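Local coordinates for protein putative metal-dependent hydrolase (Bacillus subtilis, PDB 6KNS) that binds two zinc ions and calcium in a metallo-beta-lactamase fold and is probably a hydrolase, perhaps acting in tRNA 3'-end processing, at residues R148-T159 against F171-E181; E181-D189 against F221-E230. All blocks are in the same frame, centred on the assembly; numbering follows the deposited sequence.

Contact 1 of 2, residues R148-T159 against F171-E181; sequences RITDGSHTVVYT and FSENADLLISE
With CG anti to the backbone N (chi1 172°) and the chain bent at chi3, Arg148 of the neighbouring strand 145-150 brings its guanidinium to the backbone of Phe171 and Glu173, at the end of the short helix in the beta-alpha-beta unit (strand 155-158, helix 168-171, strand 177-181) of the metallo-beta-lactamase fold. NE and NH2 grip a single atom side-on, NE lying 3.0 Å from Phe171 O, and NH2 also reaches Glu173 O; both carbonyl oxygens sit in the guanidinium plane. Arginine suits this place because its flat, multiply donating group can serve several carbonyls at once, while its CB packs against the Phe171 ring, 3.7 Å from Phe171 CZ.

The two strands run parallel. Val157 N donates to Leu177 O, and Val157 O accepts from Ile179 N at 2.7 Å. Beta-branched and leucine side chains fill both faces: Val156, Leu177 and Ile179 gather on one, with Tyr158, whose hydroxyl bonds to Asp40; on the other, Val157 spreads its branches, CG1 against Leu178 CD1 (3.6 Å) and CG2 against Ala175 CB (3.5 Å), where a small methyl fits.

Asp176 starts the pairing: its OD2 takes the N-H of Thr155 on the anti lone pair, 2.8 Å away. At the far end a side chain continues the pattern, Thr159 OG1 accepting from Glu181 N at 3.0 Å, nearly straight at 171°.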
loop_
_atom_site.group_PDB
_atom_site.type_symbol
_atom_site.label_atom_id
_atom_site.label_comp_id
_atom_site.label_asym_id
_atom_site.label_seq_id
_atom_site.Cartn_x
_atom_site.Cartn_y
_atom_site.Cartn_z
ATOM N N ARG A 148 23.943 -0.708 -7.055
ATOM C CA ARG A 148 24.740 0.377 -7.612
ATOM C C ARG A 148 24.201 0.610 -9.016
ATOM O O ARG A 148 24.239 -0.303 -9.855
ATOM C CB ARG A 148 26.203 -0.010 -7.670
ATOM C CG ARG A 148 27.034 1.017 -8.431
ATOM C CD ARG A 148 28.460 0.595 -8.742
ATOM N NE ARG A 148 29.362 1.159 -7.774
ATOM C CZ ARG A 148 30.214 2.160 -7.960
ATOM N NH1 ARG A 148 30.392 2.741 -9.128
ATOM N NH2 ARG A 148 30.908 2.569 -6.925
ATOM N N ILE A 149 23.690 1.815 -9.269
ATOM C CA ILE A 149 22.994 2.117 -10.516
ATOM C C ILE A 149 23.713 3.218 -11.268
ATOM O O ILE A 149 23.851 4.328 -10.769
ATOM C CB ILE A 149 21.523 2.496 -10.260
ATOM C CG1 ILE A 149 20.817 1.358 -9.494
ATOM C CG2 ILE A 149 20.809 2.737 -11.582
ATOM C CD1 ILE A 149 19.388 1.639 -9.068
ATOM N N THR A 150 24.198 2.902 -12.466
ATOM C CA THR A 150 24.865 3.891 -13.271
ATOM C C THR A 150 24.250 3.997 -14.650
ATOM O O THR A 150 23.625 3.074 -15.129
ATOM C CB THR A 150 26.389 3.618 -13.386
ATOM O OG1 THR A 150 27.003 4.716 -14.075
ATOM C CG2 THR A 150 26.713 2.275 -14.110
ATOM N N ASP A 151 24.403 5.164 -15.263
ATOM C CA ASP A 151 24.030 5.360 -16.662
ATOM C C ASP A 151 25.259 5.632 -17.505
ATOM O O ASP A 151 25.115 6.023 -18.659
ATOM C CB ASP A 151 23.039 6.529 -16.817
ATOM C CG ASP A 151 23.608 7.860 -16.349
ATOM O OD1 ASP A 151 24.818 7.941 -16.004
ATOM O OD2 ASP A 151 22.843 8.841 -16.337
ATOM N N GLY A 152 26.452 5.433 -16.941
ATOM C CA GLY A 152 27.716 5.725 -17.667
ATOM C C GLY A 152 28.339 7.087 -17.353
ATOM O O GLY A 152 29.509 7.294 -17.604
ATOM N N SER A 153 27.561 8.009 -16.788
ATOM C CA SER A 153 28.077 9.339 -16.405
ATOM C C SER A 153 27.927 9.631 -14.913
ATOM O O SER A 153 28.744 10.300 -14.337
ATOM C CB SER A 153 27.350 10.433 -17.191
ATOM O OG SER A 153 27.277 10.102 -18.574
ATOM N N HIS A 154 26.847 9.166 -14.304
ATOM C CA HIS A 154 26.623 9.336 -12.888
ATOM C C HIS A 154 26.289 7.994 -12.309
ATOM O O HIS A 154 25.897 7.087 -13.040
ATOM C CB HIS A 154 25.493 10.334 -12.650
ATOM C CG HIS A 154 25.884 11.746 -12.939
ATOM N ND1 HIS A 154 25.569 12.384 -14.129
ATOM C CD2 HIS A 154 26.614 12.633 -12.215
ATOM C CE1 HIS A 154 26.078 13.607 -14.112
ATOM N NE2 HIS A 154 26.705 13.783 -12.959
ATOM N N THR A 155 26.447 7.874 -10.993
ATOM C CA THR A 155 26.281 6.606 -10.293
ATOM C C THR A 155 25.597 6.820 -8.942
ATOM O O THR A 155 26.022 7.660 -8.141
ATOM C CB THR A 155 27.667 5.943 -10.092
ATOM O OG1 THR A 155 28.220 5.636 -11.375
ATOM C CG2 THR A 155 27.546 4.644 -9.286
ATOM N N VAL A 156 24.505 6.096 -8.703
ATOM C CA VAL A 156 23.819 6.165 -7.435
ATOM C C VAL A 156 23.894 4.813 -6.734
ATOM O O VAL A 156 23.648 3.788 -7.347
ATOM C CB VAL A 156 22.329 6.591 -7.631
ATOM C CG1 VAL A 156 21.590 6.620 -6.330
ATOM C CG2 VAL A 156 22.253 7.977 -8.325
ATOM N N VAL A 157 24.193 4.815 -5.438
ATOM C CA VAL A 157 24.218 3.594 -4.649
ATOM C C VAL A 157 23.072 3.672 -3.660
ATOM O O VAL A 157 22.887 4.691 -2.981
ATOM C CB VAL A 157 25.573 3.400 -3.917
ATOM C CG1 VAL A 157 25.502 2.238 -2.922
ATOM C CG2 VAL A 157 26.707 3.164 -4.921
ATOM N N TYR A 158 22.301 2.593 -3.608
ATOM C CA TYR A 158 21.192 2.393 -2.685
ATOM C C TYR A 158 21.557 1.214 -1.802
ATOM O O TYR A 158 21.782 0.128 -2.308
ATOM C CB TYR A 158 19.935 2.050 -3.487
ATOM C CG TYR A 158 18.721 1.674 -2.711
ATOM C CD1 TYR A 158 18.293 2.442 -1.627
ATOM C CD2 TYR A 158 17.949 0.554 -3.077
ATOM C CE1 TYR A 158 17.110 2.110 -0.916
ATOM C CE2 TYR A 158 16.776 0.212 -2.385
ATOM C CZ TYR A 158 16.362 0.992 -1.314
ATOM O OH TYR A 158 15.217 0.670 -0.629
ATOM N N THR A 159 21.651 1.426 -0.499
ATOM C CA THR A 159 22.021 0.362 0.425
ATOM C C THR A 159 20.906 -0.665 0.628
ATOM O O THR A 159 21.142 -1.711 1.227
ATOM C CB THR A 159 22.349 0.904 1.848
ATOM O OG1 THR A 159 21.162 1.493 2.415
ATOM C CG2 THR A 159 23.468 1.931 1.824
ATOM N N PHE A 171 32.040 -1.277 -2.636
ATOM C CA PHE A 171 30.830 -1.262 -3.449
ATOM C C PHE A 171 30.364 0.141 -3.848
ATOM O O PHE A 171 29.961 0.354 -4.986
ATOM C CB PHE A 171 29.690 -1.962 -2.709
ATOM C CG PHE A 171 28.452 -2.160 -3.546
ATOM C CD1 PHE A 171 28.481 -2.995 -4.677
ATOM C CD2 PHE A 171 27.255 -1.543 -3.192
ATOM C CE1 PHE A 171 27.310 -3.202 -5.442
ATOM C CE2 PHE A 171 26.094 -1.741 -3.932
ATOM C CZ PHE A 171 26.112 -2.569 -5.049
ATOM N N SER A 172 30.418 1.083 -2.903
ATOM C CA SER A 172 29.893 2.433 -3.111
ATOM C C SER A 172 30.962 3.402 -3.619
ATOM O O SER A 172 30.686 4.600 -3.725
ATOM C CB SER A 172 29.331 3.000 -1.801
ATOM O OG SER A 172 28.405 2.110 -1.189
ATOM N N GLU A 173 32.160 2.898 -3.939
ATOM C CA GLU A 173 33.290 3.756 -4.283
ATOM C C GLU A 173 32.997 4.805 -5.366
ATOM O O GLU A 173 32.587 4.496 -6.487
ATOM C CB GLU A 173 34.534 2.933 -4.696
ATOM C CG GLU A 173 35.768 3.822 -4.790
ATOM C CD GLU A 173 37.088 3.052 -4.860
ATOM O OE1 GLU A 173 37.094 1.883 -5.305
ATOM O OE2 GLU A 173 38.116 3.643 -4.484
ATOM N N ASN A 174 33.218 6.055 -4.996
ATOM C CA ASN A 174 33.017 7.189 -5.875
ATOM C C ASN A 174 31.590 7.403 -6.353
ATOM O O ASN A 174 31.385 8.120 -7.310
ATOM C CB ASN A 174 33.999 7.145 -7.043
ATOM C CG ASN A 174 35.447 7.103 -6.580
ATOM O OD1 ASN A 174 36.272 6.417 -7.181
ATOM N ND2 ASN A 174 35.762 7.829 -5.511
ATOM N N ALA A 175 30.593 6.819 -5.690
ATOM C CA ALA A 175 29.191 7.102 -6.055
ATOM C C ALA A 175 28.939 8.606 -5.953
ATOM O O ALA A 175 29.405 9.269 -5.010
ATOM C CB ALA A 175 28.236 6.352 -5.154
ATOM N N ASP A 176 28.186 9.147 -6.905
ATOM C CA ASP A 176 27.760 10.558 -6.798
ATOM C C ASP A 176 26.772 10.771 -5.646
ATOM O O ASP A 176 26.839 11.785 -4.958
ATOM C CB ASP A 176 27.167 11.046 -8.117
ATOM C CG ASP A 176 28.160 10.912 -9.257
ATOM O OD1 ASP A 176 29.165 11.657 -9.246
ATOM O OD2 ASP A 176 27.976 10.033 -10.126
ATOM N N LEU A 177 25.877 9.812 -5.445
ATOM C CA LEU A 177 24.832 9.891 -4.409
ATOM C C LEU A 177 24.784 8.538 -3.745
ATOM O O LEU A 177 24.681 7.516 -4.417
ATOM C CB LEU A 177 23.453 10.234 -5.001
ATOM C CG LEU A 177 22.233 10.197 -4.067
ATOM C CD1 LEU A 177 22.333 11.249 -3.012
ATOM C CD2 LEU A 177 20.929 10.368 -4.826
ATOM N N LEU A 178 24.936 8.532 -2.432
ATOM C CA LEU A 178 24.724 7.342 -1.647
ATOM C C LEU A 178 23.405 7.524 -0.922
ATOM O O LEU A 178 23.309 8.390 -0.052
ATOM C CB LEU A 178 25.826 7.167 -0.605
ATOM C CG LEU A 178 25.640 6.024 0.396
ATOM C CD1 LEU A 178 25.533 4.676 -0.320
ATOM C CD2 LEU A 178 26.802 6.004 1.388
ATOM N N ILE A 179 22.439 6.684 -1.266
ATOM C CA ILE A 179 21.204 6.571 -0.531
ATOM C C ILE A 179 21.332 5.420 0.497
ATOM O O ILE A 179 21.360 4.255 0.135
ATOM C CB ILE A 179 20.024 6.336 -1.452
ATOM C CG1 ILE A 179 20.008 7.399 -2.573
ATOM C CG2 ILE A 179 18.740 6.349 -0.603
ATOM C CD1 ILE A 179 18.886 7.176 -3.642
ATOM N N SER A 180 21.412 5.788 1.778
ATOM C CA SER A 180 21.629 4.864 2.852
ATOM C C SER A 180 20.448 4.850 3.764
ATOM O O SER A 180 19.942 5.890 4.164
ATOM C CB SER A 180 22.836 5.252 3.698
ATOM O OG SER A 180 23.047 4.274 4.699
ATOM N N GLU A 181 20.031 3.644 4.102
ATOM C CA GLU A 181 19.091 3.442 5.155
ATOM C C GLU A 181 19.707 4.063 6.423
ATOM O O GLU A 181 20.937 4.144 6.571
ATOM C CB GLU A 181 18.762 1.948 5.291
ATOM C CG GLU A 181 19.752 1.070 6.039
ATOM C CD GLU A 181 19.081 0.417 7.251
ATOM O OE1 GLU A 181 19.030 1.058 8.338
ATOM O OE2 GLU A 181 18.571 -0.719 7.089
#

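Contact 2 of 2, residues E181-D189 against F221-E230; sequences ECNFYADQD and FGVHDNLRKE
Leu227 CD2 lies over one face of the Tyr185 ring, 3.3 Å from Tyr185 CD2, while the ring turns its edge toward the face of Phe221; Glu230 OE2 and Phe221 O also lie at the tyrosine edge, near its plane. The offset edge-to-face pair has centroids 5.4 Å apart and planes at 60°, with Tyr185 CE1 over the phenylalanine. At the Phe221 edge lies the Gln188 amide, its plane perpendicular to the ring and NE2 3.5 Å from Phe221 CZ.

Tyrosine suits the site because its ring packs against Leu227 and Phe221 while its hydroxyl reaches a backbone acceptor: OH donates to Phe221 O at 2.7 Å, in the carbonyl plane and on a lone pair. The hydroxyl lies against the backbone of Gly222, which has no side chain there and adopts a positive phi that glycine accepts readily.

Residues Tyr185 to Gln188 form a type I beta turn. Gln188 reaches back along an extended chain, and its OE1 accepts from Tyr185 N at 2.9 Å, which fixes the amide beside Phe221. Glu230, on helix 225-231, meets the turn from the other segment: OE1 accepts from Ala186 N at 2.9 Å, the N-H coming from above the carboxylate plane, and also bonds to Ser198 OG. The small Ala186 lets the carboxylate lie close, its CB 3.5 Å from Glu230 CD.

Leu227, its CG anti to the carbonyl carbon (chi1 -61°), brings CD2 to Tyr185 and also against Cys182 SG. The loop after strand 177-181 thus packs on helix 225-231 and the loop leading into it, with Leu215 of strand 212-216 touching both Cys182 and Leu227, helix 198-208 against Ala186, and Leu87 of the second subunit packing on Phe221.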
loop_
_atom_site.group_PDB
_atom_site.type_symbol
_atom_site.label_atom_id
_atom_site.label_comp_id
_atom_site.label_asym_id
_atom_site.label_seq_id
_atom_site.Cartn_x
_atom_site.Cartn_y
_atom_site.Cartn_z
ATOM N N GLU A 181 20.031 3.644 4.102
ATOM C CA GLU A 181 19.091 3.442 5.155
ATOM C C GLU A 181 19.707 4.063 6.423
ATOM O O GLU A 181 20.937 4.144 6.571
ATOM C CB GLU A 181 18.762 1.948 5.291
ATOM C CG GLU A 181 19.752 1.070 6.039
ATOM C CD GLU A 181 19.081 0.417 7.251
ATOM O OE1 GLU A 181 19.030 1.058 8.338
ATOM O OE2 GLU A 181 18.571 -0.719 7.089
ATOM N N CYS A 182 18.844 4.550 7.296
ATOM C CA CYS A 182 19.278 5.135 8.529
ATOM C C CYS A 182 18.161 5.037 9.538
ATOM O O CYS A 182 17.629 6.033 9.967
ATOM C CB CYS A 182 19.655 6.587 8.246
ATOM S SG CYS A 182 20.448 7.442 9.591
ATOM N N ASN A 183 17.807 3.828 9.924
ATOM C CA ASN A 183 16.631 3.605 10.746
ATOM C C ASN A 183 16.871 3.930 12.230
ATOM O O ASN A 183 15.917 3.989 12.977
ATOM C CB ASN A 183 16.165 2.146 10.602
ATOM C CG ASN A 183 14.634 2.002 10.685
ATOM O OD1 ASN A 183 13.965 2.660 11.494
ATOM N ND2 ASN A 183 14.089 1.186 9.843
ATOM N N PHE A 184 18.137 4.113 12.641
ATOM C CA PHE A 184 18.508 4.350 14.046
ATOM C C PHE A 184 19.392 5.575 14.256
ATOM O O PHE A 184 20.114 5.964 13.345
ATOM C CB PHE A 184 19.220 3.109 14.615
ATOM C CG PHE A 184 18.297 1.951 14.854
ATOM C CD1 PHE A 184 17.764 1.726 16.087
ATOM C CD2 PHE A 184 17.958 1.097 13.830
ATOM C CE1 PHE A 184 16.884 0.640 16.306
ATOM C CE2 PHE A 184 17.080 0.031 14.026
ATOM C CZ PHE A 184 16.556 -0.206 15.257
ATOM N N TYR A 185 19.325 6.170 15.461
ATOM C CA TYR A 185 20.100 7.360 15.832
ATOM C C TYR A 185 21.489 6.940 16.306
ATOM O O TYR A 185 21.738 5.764 16.561
ATOM C CB TYR A 185 19.362 8.181 16.919
ATOM C CG TYR A 185 18.080 8.818 16.377
ATOM C CD1 TYR A 185 16.861 8.134 16.383
ATOM C CD2 TYR A 185 18.112 10.073 15.769
ATOM C CE1 TYR A 185 15.695 8.722 15.857
ATOM C CE2 TYR A 185 16.968 10.666 15.238
ATOM C CZ TYR A 185 15.764 9.972 15.266
ATOM O OH TYR A 185 14.645 10.560 14.759
ATOM N N ALA A 186 22.379 7.917 16.444
ATOM C CA ALA A 186 23.809 7.688 16.691
ATOM C C ALA A 186 24.062 6.914 17.957
ATOM O O ALA A 186 25.015 6.152 18.026
ATOM C CB ALA A 186 24.581 9.042 16.741
ATOM N N ASP A 187 23.209 7.099 18.962
ATOM C CA ASP A 187 23.401 6.399 20.246
ATOM C C ASP A 187 22.922 4.967 20.230
ATOM O O ASP A 187 23.131 4.280 21.203
ATOM C CB ASP A 187 22.693 7.128 21.413
ATOM C CG ASP A 187 21.172 7.176 21.252
ATOM O OD1 ASP A 187 20.700 7.870 20.314
ATOM O OD2 ASP A 187 20.445 6.530 22.067
ATOM N N GLN A 188 22.254 4.529 19.164
ATOM C CA GLN A 188 21.564 3.253 19.153
ATOM C C GLN A 188 22.288 2.267 18.235
ATOM O O GLN A 188 22.917 2.678 17.244
ATOM C CB GLN A 188 20.136 3.399 18.602
ATOM C CG GLN A 188 19.143 4.266 19.380
ATOM C CD GLN A 188 17.830 4.354 18.628
ATOM O OE1 GLN A 188 17.755 4.964 17.547
ATOM N NE2 GLN A 188 16.794 3.693 19.159
ATOM N N ASP A 189 22.119 0.975 18.535
ATOM C CA ASP A 189 22.714 -0.119 17.768
ATOM C C ASP A 189 21.653 -0.840 16.950
ATOM O O ASP A 189 20.767 -1.477 17.515
ATOM C CB ASP A 189 23.356 -1.115 18.725
ATOM C CG ASP A 189 24.078 -2.256 17.994
ATOM O OD1 ASP A 189 24.167 -2.279 16.740
ATOM O OD2 ASP A 189 24.573 -3.140 18.704
ATOM N N PHE A 221 10.224 8.032 15.514
ATOM C CA PHE A 221 10.391 8.777 16.774
ATOM C C PHE A 221 11.634 9.648 16.629
ATOM O O PHE A 221 12.442 9.438 15.728
ATOM C CB PHE A 221 10.557 7.824 17.971
ATOM C CG PHE A 221 11.812 7.029 17.919
ATOM C CD1 PHE A 221 11.897 5.903 17.111
ATOM C CD2 PHE A 221 12.941 7.430 18.635
ATOM C CE1 PHE A 221 13.110 5.151 17.028
ATOM C CE2 PHE A 221 14.133 6.704 18.564
ATOM C CZ PHE A 221 14.224 5.567 17.757
ATOM N N GLY A 222 11.787 10.608 17.509
ATOM C CA GLY A 222 12.993 11.452 17.511
ATOM C C GLY A 222 12.924 12.646 16.573
ATOM O O GLY A 222 11.892 12.910 15.938
ATOM N N VAL A 223 14.031 13.382 16.524
ATOM C CA VAL A 223 14.165 14.551 15.686
ATOM C C VAL A 223 14.984 14.144 14.486
ATOM O O VAL A 223 16.206 13.996 14.591
ATOM C CB VAL A 223 14.869 15.655 16.436
ATOM C CG1 VAL A 223 14.963 16.946 15.556
ATOM C CG2 VAL A 223 14.134 15.879 17.743
ATOM N N HIS A 224 14.312 13.965 13.355
ATOM C CA HIS A 224 14.956 13.456 12.147
ATOM C C HIS A 224 16.167 14.286 11.725
ATOM O O HIS A 224 17.127 13.734 11.222
ATOM C CB HIS A 224 13.967 13.418 10.968
ATOM C CG HIS A 224 13.039 12.243 10.983
ATOM N ND1 HIS A 224 11.934 12.156 10.160
ATOM C CD2 HIS A 224 13.048 11.108 11.722
ATOM C CE1 HIS A 224 11.312 11.012 10.387
ATOM N NE2 HIS A 224 11.969 10.356 11.327
ATOM N N ASP A 225 16.104 15.602 11.902
ATOM C CA ASP A 225 17.258 16.463 11.607
ATOM C C ASP A 225 18.506 16.101 12.411
ATOM O O ASP A 225 19.626 16.373 11.957
ATOM C CB ASP A 225 16.908 17.942 11.809
ATOM C CG ASP A 225 16.167 18.551 10.602
ATOM O OD1 ASP A 225 15.772 17.798 9.684
ATOM O OD2 ASP A 225 16.012 19.789 10.563
ATOM N N ASN A 226 18.331 15.470 13.573
ATOM C CA ASN A 226 19.479 14.985 14.319
ATOM C C ASN A 226 20.231 13.915 13.573
ATOM O O ASN A 226 21.425 13.798 13.784
ATOM C CB ASN A 226 19.118 14.459 15.703
ATOM C CG ASN A 226 18.818 15.562 16.693
ATOM O OD1 ASN A 226 19.172 16.708 16.482
ATOM N ND2 ASN A 226 18.169 15.212 17.784
ATOM N N LEU A 227 19.552 13.127 12.733
ATOM C CA LEU A 227 20.238 12.092 11.938
ATOM C C LEU A 227 21.235 12.737 10.984
ATOM O O LEU A 227 22.331 12.265 10.825
ATOM C CB LEU A 227 19.242 11.238 11.137
ATOM C CG LEU A 227 18.205 10.436 11.948
ATOM C CD1 LEU A 227 17.096 9.894 11.062
ATOM C CD2 LEU A 227 18.923 9.328 12.708
ATOM N N ARG A 228 20.834 13.824 10.341
ATOM C CA ARG A 228 21.735 14.597 9.521
ATOM C C ARG A 228 22.926 15.184 10.311
ATOM O O ARG A 228 24.069 15.096 9.849
ATOM C CB ARG A 228 20.982 15.733 8.849
ATOM C CG ARG A 228 21.852 16.606 8.017
ATOM C CD ARG A 228 21.077 17.763 7.388
ATOM N NE ARG A 228 22.058 18.690 6.864
ATOM C CZ ARG A 228 22.784 19.540 7.587
ATOM N NH1 ARG A 228 22.615 19.666 8.914
ATOM N NH2 ARG A 228 23.684 20.287 6.967
ATOM N N LYS A 229 22.672 15.781 11.476
ATOM C CA LYS A 229 23.772 16.354 12.264
ATOM C C LYS A 229 24.774 15.283 12.730
ATOM O O LYS A 229 26.005 15.485 12.740
ATOM C CB LYS A 229 23.223 17.070 13.488
ATOM C CG LYS A 229 22.408 18.306 13.192
ATOM C CD LYS A 229 21.961 19.002 14.494
ATOM C CE LYS A 229 21.027 20.154 14.183
ATOM N NZ LYS A 229 20.529 20.780 15.402
ATOM N N GLU A 230 24.231 14.146 13.133
ATOM C CA GLU A 230 25.044 13.012 13.574
ATOM C C GLU A 230 25.875 12.492 12.412
ATOM O O GLU A 230 27.048 12.213 12.583
ATOM C CB GLU A 230 24.134 11.887 14.097
ATOM C CG GLU A 230 23.475 12.189 15.427
ATOM C CD GLU A 230 22.200 11.371 15.664
ATOM O OE1 GLU A 230 21.936 10.357 14.958
ATOM O OE2 GLU A 230 21.435 11.746 16.571
#

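Overall arrangement
Contact 1 is buried in the sheet core, whereas contact 2 is only partly buried, farther from the centre of the chain and beside the second subunit. They share Glu181, where strand 177-181 ends and the next loop starts, so they follow one another along the chain, their centres about 22 Å apart. Contact 1 joins parallel strands through repeated backbone bonds, with Arg148, Asp176 and Thr159 adding side-chain bonds at its margins; contact 2 joins a loop to a helix through aromatic packing and has no backbone-to-backbone bond. The shared Glu181 lies beside the metal centre, its side chain about 6 Å from a zinc ion and bonded to His195, Met196 and Ser162.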